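Long-range contacts in Pex (Synechococcus elongatus PCC 7942, PDB 2E1N), which modifies the cyanobacterial circadian clock as a period extender and, as a PadR-like winged-helix protein, probably binds DNA: residues Leu34-Val39 with Arg112-Leu117; Asp47-Glu52 with Arg96-Tyr101. All coordinates share one frame; numbering follows the deposited sequence.

Overall arrangement
Interaction 1 brings the C-terminal helix 110-123 onto helix 32-43 of the PadR-like winged-helix domain, in a buried place where the second subunit also arrives. Interaction 2 lies within that domain, at its wing, where strand 48-49 meets strand 98-103. The chain connects them directly: strand 48-49 follows helix 32-43, and helix 110-123 follows strand 98-103. Their nearest atoms remain about 5 Å apart, without touching, but their centres are 19 Å apart on opposite sides of the centre of the chain. That spacing sets the dimer-side helix contact apart from the sulfate of interaction 2, which lies between the wing arginines and T51 at the start of helix 50-60.

Interaction 1. Residues Leu34-Val39 with Arg112-Leu117; sequences LAVCYV and RDLAQL
C37 drives its CB and SG against the backbone of helix 110-123 at L114, and the closest approach of the contact is there: C37 CB lies 3.2 Å from L114 O. The sulfur sits beside the same carbonyl, with C37 SG 3.4 Å from L114 O, and also meets the side chain, C37 SG to L114 CB being 4.0 Å. Its placement follows from chi1 of -60°, which sets SG anti to the carbonyl carbon of C37 and beside its backbone N. The small residues allow the backbones to come close: the CA atoms of C37 and A115 are 4.9 Å apart, and the two short axes approach to 7.5 Å at a crossing angle of -111°. A115 contributes its backbone here, its CA lying 3.9 Å from C37 O, while its CB points away from residues 34-39 and its side chain packs further along the same helix on A41, and on R44 beyond it.

This is the packing of the C-terminal helix 110-123, which follows the wing, on helix 32-43 of the winged-helix domain. In PadR-family proteins the C-terminal helical part commonly serves dimerisation; here the second subunit meets both segments with its N-terminal helix 15-23, whose F22 packs on C37 and L34 and whose Y19 packs on L114.

Beyond the C37-L114 core the contact thins. V36 CG1 and L114 CD1 are 4.4 Å apart, a loose apolar touch, and V36 also packs on A74, F77 and L78 of helix 68-80. L117 forms a partly exposed edge that the cysteine just reaches, C37 SG to L117 CB being 4.2 Å. The outward flank carries exposed R112 and Q116, whose CB is directed away from residues 34-39.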
ATOM      1  N   LEU B  34      -9.667  -5.001  -5.192  1.00 32.40           N
ATOM      2  CA  LEU B  34      -8.862  -6.139  -4.805  1.00 32.42           C
ATOM      3  C   LEU B  34      -9.675  -7.166  -4.060  1.00 32.07           C
ATOM      4  O   LEU B  34      -9.434  -8.372  -4.221  1.00 31.71           O
ATOM      5  CB  LEU B  34      -7.711  -5.730  -3.878  1.00 33.70           C
ATOM      6  CG  LEU B  34      -6.619  -4.950  -4.566  1.00 35.57           C
ATOM      7  CD1 LEU B  34      -5.834  -4.080  -3.571  1.00 39.89           C
ATOM      8  CD2 LEU B  34      -5.740  -5.983  -5.281  1.00 42.35           C
ATOM      9  N   ALA B  35     -10.643  -6.720  -3.268  1.00 31.90           N
ATOM     10  CA  ALA B  35     -11.496  -7.681  -2.529  1.00 31.16           C
ATOM     11  C   ALA B  35     -12.332  -8.557  -3.469  1.00 31.77           C
ATOM     12  O   ALA B  35     -12.488  -9.749  -3.205  1.00 32.10           O
ATOM     13  CB  ALA B  35     -12.400  -6.957  -1.558  1.00 31.21           C
ATOM     14  N   VAL B  36     -12.888  -7.987  -4.540  1.00 31.96           N
ATOM     15  CA  VAL B  36     -13.598  -8.789  -5.529  1.00 31.46           C
ATOM     16  C   VAL B  36     -12.698  -9.889  -6.101  1.00 31.57           C
ATOM     17  O   VAL B  36     -13.101 -11.049  -6.208  1.00 31.72           O
ATOM     18  CB  VAL B  36     -14.216  -7.905  -6.643  1.00 32.56           C
ATOM     19  CG1 VAL B  36     -14.661  -8.847  -7.852  1.00 30.91           C
ATOM     20  CG2 VAL B  36     -15.333  -7.119  -6.120  1.00 31.32           C
ATOM     21  N   CYS B  37     -11.456  -9.544  -6.458  1.00 31.34           N
ATOM     22  CA  CYS B  37     -10.532 -10.541  -7.046  1.00 31.28           C
ATOM     23  C   CYS B  37     -10.072 -11.589  -6.034  1.00 30.08           C
ATOM     24  O   CYS B  37      -9.981 -12.782  -6.363  1.00 30.00           O
ATOM     25  CB  CYS B  37      -9.360  -9.818  -7.662  1.00 32.62           C
ATOM     26  SG  CYS B  37      -9.949  -8.691  -8.964  1.00 36.39           S
ATOM     27  N   TYR B  38      -9.779 -11.155  -4.804  1.00 30.31           N
ATOM     28  CA  TYR B  38      -9.437 -12.099  -3.714  1.00 30.37           C
ATOM     29  C   TYR B  38     -10.589 -13.092  -3.443  1.00 31.42           C
ATOM     30  O   TYR B  38     -10.409 -14.304  -3.377  1.00 31.35           O
ATOM     31  CB  TYR B  38      -9.081 -11.328  -2.422  1.00 30.19           C
ATOM     32  CG  TYR B  38      -9.158 -12.224  -1.186  1.00 30.78           C
ATOM     33  CD1 TYR B  38      -8.269 -13.288  -1.011  1.00 31.38           C
ATOM     34  CD2 TYR B  38     -10.123 -12.015  -0.225  1.00 29.35           C
ATOM     35  CE1 TYR B  38      -8.386 -14.142   0.105  1.00 28.38           C
ATOM     36  CE2 TYR B  38     -10.222 -12.851   0.892  1.00 28.27           C
ATOM     37  CZ  TYR B  38      -9.362 -13.931   1.012  1.00 29.31           C
ATOM     38  OH  TYR B  38      -9.426 -14.796   2.072  1.00 31.58           O
ATOM     39  N   VAL B  39     -11.792 -12.574  -3.272  1.00 30.24           N
ATOM     40  CA  VAL B  39     -12.920 -13.454  -3.001  1.00 30.28           C
ATOM     41  C   VAL B  39     -13.071 -14.462  -4.113  1.00 31.25           C
ATOM     42  O   VAL B  39     -13.212 -15.661  -3.862  1.00 31.75           O
ATOM     43  CB  VAL B  39     -14.196 -12.633  -2.794  1.00 30.98           C
ATOM     44  CG1 VAL B  39     -15.434 -13.515  -2.759  1.00 29.85           C
ATOM     45  CG2 VAL B  39     -14.060 -11.775  -1.495  1.00 30.27           C
ATOM     46  N   ARG B 112     -12.133 -16.374 -13.560  1.00 39.62           N
ATOM     47  CA  ARG B 112     -10.736 -16.733 -13.841  1.00 39.78           C
ATOM     48  C   ARG B 112      -9.866 -15.497 -14.014  1.00 38.85           C
ATOM     49  O   ARG B 112      -8.822 -15.340 -13.378  1.00 38.36           O
ATOM     50  CB  ARG B 112     -10.652 -17.573 -15.115  1.00 39.96           C
ATOM     51  CG  ARG B 112      -9.242 -17.962 -15.548  1.00 44.38           C
ATOM     52  CD  ARG B 112      -8.423 -18.657 -14.461  1.00 49.78           C
ATOM     53  NE  ARG B 112      -7.621 -19.779 -14.984  1.00 54.38           N
ATOM     54  CZ  ARG B 112      -6.956 -20.672 -14.235  1.00 56.13           C
ATOM     55  NH1 ARG B 112      -6.994 -20.620 -12.907  1.00 57.53           N
ATOM     56  NH2 ARG B 112      -6.259 -21.640 -14.825  1.00 56.09           N
ATOM     57  N   ASP B 113     -10.317 -14.645 -14.921  1.00 38.66           N
ATOM     58  CA  ASP B 113      -9.680 -13.377 -15.243  1.00 39.91           C
ATOM     59  C   ASP B 113      -9.433 -12.523 -13.988  1.00 38.27           C
ATOM     60  O   ASP B 113      -8.325 -12.010 -13.752  1.00 38.13           O
ATOM     61  CB  ASP B 113     -10.623 -12.662 -16.232  1.00 41.50           C
ATOM     62  CG  ASP B 113     -10.143 -11.308 -16.632  1.00 46.40           C
ATOM     63  OD1 ASP B 113     -11.014 -10.486 -16.995  1.00 54.44           O
ATOM     64  OD2 ASP B 113      -8.921 -11.047 -16.611  1.00 54.53           O
ATOM     65  N   LEU B 114     -10.466 -12.390 -13.162  1.00 37.31           N
ATOM     66  CA  LEU B 114     -10.371 -11.521 -11.987  1.00 36.62           C
ATOM     67  C   LEU B 114      -9.481 -12.164 -10.928  1.00 36.38           C
ATOM     68  O   LEU B 114      -8.678 -11.503 -10.305  1.00 36.50           O
ATOM     69  CB  LEU B 114     -11.770 -11.233 -11.429  1.00 36.53           C
ATOM     70  CG  LEU B 114     -12.680 -10.448 -12.393  1.00 37.12           C
ATOM     71  CD1 LEU B 114     -14.119 -10.433 -11.940  1.00 36.04           C
ATOM     72  CD2 LEU B 114     -12.171  -9.035 -12.596  1.00 40.49           C
ATOM     73  N   ALA B 115      -9.593 -13.474 -10.744  1.00 36.47           N
ATOM     74  CA  ALA B 115      -8.704 -14.186  -9.819  1.00 37.13           C
ATOM     75  C   ALA B 115      -7.231 -14.042 -10.192  1.00 38.26           C
ATOM     76  O   ALA B 115      -6.376 -13.857  -9.327  1.00 39.75           O
ATOM     77  CB  ALA B 115      -9.100 -15.664  -9.748  1.00 37.21           C
ATOM     78  N   GLN B 116      -6.941 -14.119 -11.483  1.00 38.62           N
ATOM     79  CA  GLN B 116      -5.591 -13.867 -11.999  1.00 40.03           C
ATOM     80  C   GLN B 116      -5.060 -12.496 -11.603  1.00 39.79           C
ATOM     81  O   GLN B 116      -3.876 -12.352 -11.300  1.00 40.18           O
ATOM     82  CB  GLN B 116      -5.588 -13.989 -13.519  1.00 40.39           C
ATOM     83  CG  GLN B 116      -5.801 -15.402 -14.045  1.00 44.10           C
ATOM     84  CD  GLN B 116      -5.347 -15.556 -15.473  1.00 47.13           C
ATOM     85  OE1 GLN B 116      -4.204 -15.219 -15.806  1.00 55.70           O
ATOM     86  NE2 GLN B 116      -6.222 -16.052 -16.328  1.00 49.77           N
ATOM     87  N   LEU B 117      -5.923 -11.481 -11.604  1.00 39.57           N
ATOM     88  CA  LEU B 117      -5.512 -10.132 -11.255  1.00 39.43           C
ATOM     89  C   LEU B 117      -5.042 -10.055  -9.778  1.00 40.01           C
ATOM     90  O   LEU B 117      -4.121  -9.301  -9.448  1.00 39.98           O
ATOM     91  CB  LEU B 117      -6.632  -9.131 -11.504  1.00 39.88           C
ATOM     92  CG  LEU B 117      -7.101  -8.885 -12.946  1.00 39.83           C
ATOM     93  CD1 LEU B 117      -8.308  -7.961 -12.913  1.00 40.58           C
ATOM     94  CD2 LEU B 117      -6.000  -8.301 -13.795  1.00 44.88           C
TER

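Interaction 2. Residues Asp47-Glu52 with Arg96-Tyr101; sequences DSYGTE and RPRRMY. With SO4 (sulfate ion), chain D.
A short antiparallel pairing at S48, with the Y49 side chain stacked on R98, joins residues 47-52 to the second strand of the wing in this PadR-like winged-helix domain. S48 and Y101 form a hydrogen-bonded pair: S48 N donates to Y101 O at 3.1 Å, in the carbonyl plane, and Y101 N to S48 O at 2.7 Å. Along its other edge strand 98-103 pairs with strand 84-89, through backbone bonds of R98 with K89 and M100 with Y87.

The Y49 ring projects from the N-cap of helix 50-60 and lies between two residues. On one face rests E52 CB; across the other the guanidinium of R98 lies flat, the planes 4° apart and R98 CZ 3.9 Å from the ring centroid. The R98 side chain leaves the backbone with CG opposite N (chi1 180°), and bends at chi2 and chi3 fold it over the ring. M100 SD comes obliquely to Y49 CD2 at 3.8 Å, a Met-aromatic contact. Exchanging Y49 for an alanine would probably leave the R98 guanidinium without its flat support, free to turn away from the sulfate.

That ion, probably from the crystallisation liquor, is also bonded to R94 and may mimic a DNA phosphate. T51 OG1 reaches sulfate O3 at 3.0 Å. R98 NH1 donates to sulfate O4 at 3.1 Å. R96 NH1 bonds sulfate O1 at 3.0 Å, with an N-H...O angle of 159°.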
ATOM      1  N   ASP B  47     -16.220 -23.287  -1.592  1.00 36.50           N
ATOM      2  CA  ASP B  47     -17.264 -22.387  -1.134  1.00 35.41           C
ATOM      3  C   ASP B  47     -16.768 -21.766   0.181  1.00 34.34           C
ATOM      4  O   ASP B  47     -16.023 -22.401   0.932  1.00 34.60           O
ATOM      5  CB  ASP B  47     -18.568 -23.130  -0.880  1.00 35.72           C
ATOM      6  CG  ASP B  47     -19.173 -23.723  -2.134  1.00 38.16           C
ATOM      7  OD1 ASP B  47     -18.566 -23.626  -3.224  1.00 36.02           O
ATOM      8  OD2 ASP B  47     -20.270 -24.322  -1.991  1.00 39.47           O
ATOM      9  N   SER B  48     -17.199 -20.560   0.480  1.00 33.18           N
ATOM     10  CA  SER B  48     -16.769 -19.899   1.704  1.00 33.30           C
ATOM     11  C   SER B  48     -17.866 -18.995   2.266  1.00 33.30           C
ATOM     12  O   SER B  48     -19.007 -18.984   1.776  1.00 32.87           O
ATOM     13  CB  SER B  48     -15.415 -19.195   1.492  1.00 33.52           C
ATOM     14  OG  SER B  48     -14.789 -18.843   2.745  1.00 33.24           O
ATOM     15  N   TYR B  49     -17.539 -18.316   3.358  1.00 33.30           N
ATOM     16  CA  TYR B  49     -18.457 -17.440   4.049  1.00 33.64           C
ATOM     17  C   TYR B  49     -17.670 -16.235   4.594  1.00 33.51           C
ATOM     18  O   TYR B  49     -16.444 -16.265   4.642  1.00 33.15           O
ATOM     19  CB  TYR B  49     -19.183 -18.194   5.140  1.00 33.05           C
ATOM     20  CG  TYR B  49     -18.332 -18.909   6.186  1.00 32.42           C
ATOM     21  CD1 TYR B  49     -18.229 -18.411   7.483  1.00 36.19           C
ATOM     22  CD2 TYR B  49     -17.686 -20.110   5.906  1.00 35.16           C
ATOM     23  CE1 TYR B  49     -17.499 -19.067   8.454  1.00 35.78           C
ATOM     24  CE2 TYR B  49     -16.918 -20.779   6.894  1.00 34.48           C
ATOM     25  CZ  TYR B  49     -16.842 -20.258   8.146  1.00 36.64           C
ATOM     26  OH  TYR B  49     -16.107 -20.886   9.131  1.00 37.57           O
ATOM     27  N   GLY B  50     -18.386 -15.171   4.952  1.00 34.30           N
ATOM     28  CA  GLY B  50     -17.735 -13.895   5.307  1.00 34.18           C
ATOM     29  C   GLY B  50     -16.635 -14.011   6.324  1.00 33.95           C
ATOM     30  O   GLY B  50     -15.495 -13.534   6.132  1.00 32.97           O
ATOM     31  N   THR B  51     -16.952 -14.612   7.466  1.00 33.10           N
ATOM     32  CA  THR B  51     -15.998 -14.597   8.574  1.00 33.37           C
ATOM     33  C   THR B  51     -14.746 -15.391   8.144  1.00 32.75           C
ATOM     34  O   THR B  51     -13.604 -15.001   8.414  1.00 34.84           O
ATOM     35  CB  THR B  51     -16.657 -15.142   9.888  1.00 32.83           C
ATOM     36  OG1 THR B  51     -17.120 -16.453   9.655  1.00 40.42           O
ATOM     37  CG2 THR B  51     -17.869 -14.366  10.222  1.00 31.87           C
ATOM     38  N   GLU B  52     -14.943 -16.480   7.407  1.00 32.80           N
ATOM     39  CA  GLU B  52     -13.820 -17.252   6.885  1.00 32.55           C
ATOM     40  C   GLU B  52     -12.990 -16.484   5.850  1.00 32.08           C
ATOM     41  O   GLU B  52     -11.760 -16.605   5.868  1.00 32.26           O
ATOM     42  CB  GLU B  52     -14.282 -18.598   6.300  1.00 33.44           C
ATOM     43  CG  GLU B  52     -13.166 -19.495   5.782  1.00 36.26           C
ATOM     44  CD  GLU B  52     -13.630 -20.866   5.337  1.00 39.22           C
ATOM     45  OE1 GLU B  52     -14.152 -20.996   4.205  1.00 45.54           O
ATOM     46  OE2 GLU B  52     -13.460 -21.840   6.127  1.00 44.08           O
ATOM     47  N   ARG B  96     -28.432 -19.493  14.576  1.00 49.01           N
ATOM     48  CA  ARG B  96     -28.220 -18.606  13.439  1.00 48.76           C
ATOM     49  C   ARG B  96     -27.646 -19.377  12.250  1.00 48.02           C
ATOM     50  O   ARG B  96     -26.629 -20.056  12.381  1.00 48.04           O
ATOM     51  CB  ARG B  96     -27.288 -17.463  13.838  1.00 49.31           C
ATOM     52  CG  ARG B  96     -27.186 -16.356  12.807  1.00 49.69           C
ATOM     53  CD  ARG B  96     -26.686 -15.095  13.450  1.00 51.18           C
ATOM     54  NE  ARG B  96     -25.412 -15.291  14.141  1.00 52.55           N
ATOM     55  CZ  ARG B  96     -24.229 -15.353  13.537  1.00 53.13           C
ATOM     56  NH1 ARG B  96     -24.143 -15.274  12.210  1.00 53.20           N
ATOM     57  NH2 ARG B  96     -23.129 -15.527  14.257  1.00 53.04           N
ATOM     58  N   PRO B  97     -28.302 -19.280  11.081  1.00 47.14           N
ATOM     59  CA  PRO B  97     -27.751 -19.954   9.905  1.00 45.53           C
ATOM     60  C   PRO B  97     -26.615 -19.146   9.324  1.00 43.91           C
ATOM     61  O   PRO B  97     -26.458 -17.957   9.639  1.00 44.51           O
ATOM     62  CB  PRO B  97     -28.934 -20.039   8.941  1.00 46.26           C
ATOM     63  CG  PRO B  97     -29.815 -18.898   9.314  1.00 47.80           C
ATOM     64  CD  PRO B  97     -29.527 -18.527  10.770  1.00 47.02           C
ATOM     65  N   ARG B  98     -25.822 -19.811   8.490  1.00 41.02           N
ATOM     66  CA  ARG B  98     -24.586 -19.247   7.934  1.00 38.89           C
ATOM     67  C   ARG B  98     -24.810 -19.034   6.442  1.00 36.70           C
ATOM     68  O   ARG B  98     -25.244 -19.923   5.750  1.00 35.55           O
ATOM     69  CB  ARG B  98     -23.442 -20.227   8.178  1.00 38.67           C
ATOM     70  CG  ARG B  98     -22.092 -19.805   7.655  1.00 39.76           C
ATOM     71  CD  ARG B  98     -21.116 -19.793   8.815  1.00 44.24           C
ATOM     72  NE  ARG B  98     -20.366 -21.011   8.843  1.00 46.50           N
ATOM     73  CZ  ARG B  98     -19.659 -21.463   9.859  1.00 45.37           C
ATOM     74  NH1 ARG B  98     -19.571 -20.818  11.021  1.00 48.77           N
ATOM     75  NH2 ARG B  98     -19.024 -22.597   9.680  1.00 48.10           N
ATOM     76  N   ARG B  99     -24.512 -17.841   5.951  1.00 35.86           N
ATOM     77  CA  ARG B  99     -24.640 -17.581   4.523  1.00 34.55           C
ATOM     78  C   ARG B  99     -23.327 -18.017   3.903  1.00 34.93           C
ATOM     79  O   ARG B  99     -22.265 -17.412   4.204  1.00 34.98           O
ATOM     80  CB  ARG B  99     -24.890 -16.102   4.265  1.00 34.94           C
ATOM     81  CG  ARG B  99     -25.270 -15.752   2.843  1.00 35.02           C
ATOM     82  CD  ARG B  99     -26.575 -16.370   2.505  1.00 34.52           C
ATOM     83  NE  ARG B  99     -27.108 -15.958   1.210  1.00 33.65           N
ATOM     84  CZ  ARG B  99     -28.132 -16.552   0.615  1.00 38.72           C
ATOM     85  NH1 ARG B  99     -28.681 -17.645   1.128  1.00 39.16           N
ATOM     86  NH2 ARG B  99     -28.554 -16.105  -0.559  1.00 40.33           N
ATOM     87  N   MET B 100     -23.407 -19.044   3.066  1.00 33.22           N
ATOM     88  CA  MET B 100     -22.306 -19.505   2.237  1.00 33.48           C
ATOM     89  C   MET B 100     -22.384 -18.893   0.829  1.00 33.23           C
ATOM     90  O   MET B 100     -23.470 -18.588   0.329  1.00 33.53           O
ATOM     91  CB  MET B 100     -22.361 -21.023   2.079  1.00 34.30           C
ATOM     92  CG  MET B 100     -22.282 -21.809   3.374  1.00 34.75           C
ATOM     93  SD  MET B 100     -20.712 -21.650   4.245  1.00 35.71           S
ATOM     94  CE  MET B 100     -19.564 -22.367   3.062  1.00 33.32           C
ATOM     95  N   TYR B 101     -21.230 -18.825   0.168  1.00 32.15           N
ATOM     96  CA  TYR B 101     -21.117 -18.264  -1.171  1.00 32.32           C
ATOM     97  C   TYR B 101     -20.367 -19.248  -2.072  1.00 32.43           C
ATOM     98  O   TYR B 101     -19.454 -19.995  -1.615  1.00 32.15           O
ATOM     99  CB  TYR B 101     -20.408 -16.905  -1.147  1.00 32.46           C
ATOM    100  CG  TYR B 101     -21.144 -15.895  -0.357  1.00 35.48           C
ATOM    101  CD1 TYR B 101     -22.233 -15.190  -0.901  1.00 38.12           C
ATOM    102  CD2 TYR B 101     -20.793 -15.649   0.926  1.00 37.48           C
ATOM    103  CE1 TYR B 101     -22.915 -14.268  -0.144  1.00 36.75           C
ATOM    104  CE2 TYR B 101     -21.475 -14.726   1.686  1.00 38.08           C
ATOM    105  CZ  TYR B 101     -22.547 -14.063   1.149  1.00 38.85           C
ATOM    106  OH  TYR B 101     -23.199 -13.122   1.932  1.00 40.40           O
TER
HETATM  107  S   SO4 D 301     -20.852 -16.838  10.641  1.00 61.78           S
HETATM  108  O1  SO4 D 301     -21.293 -15.742  11.479  1.00 65.52           O
HETATM  109  O2  SO4 D 301     -22.041 -17.543  10.224  1.00 65.72           O
HETATM  110  O3  SO4 D 301     -20.103 -16.393   9.475  1.00 64.35           O
HETATM  111  O4  SO4 D 301     -20.029 -17.738  11.433  1.00 66.03           O
HETATM  112  O   HOH W   1     -21.274 -15.183   5.203  1.00 35.38           O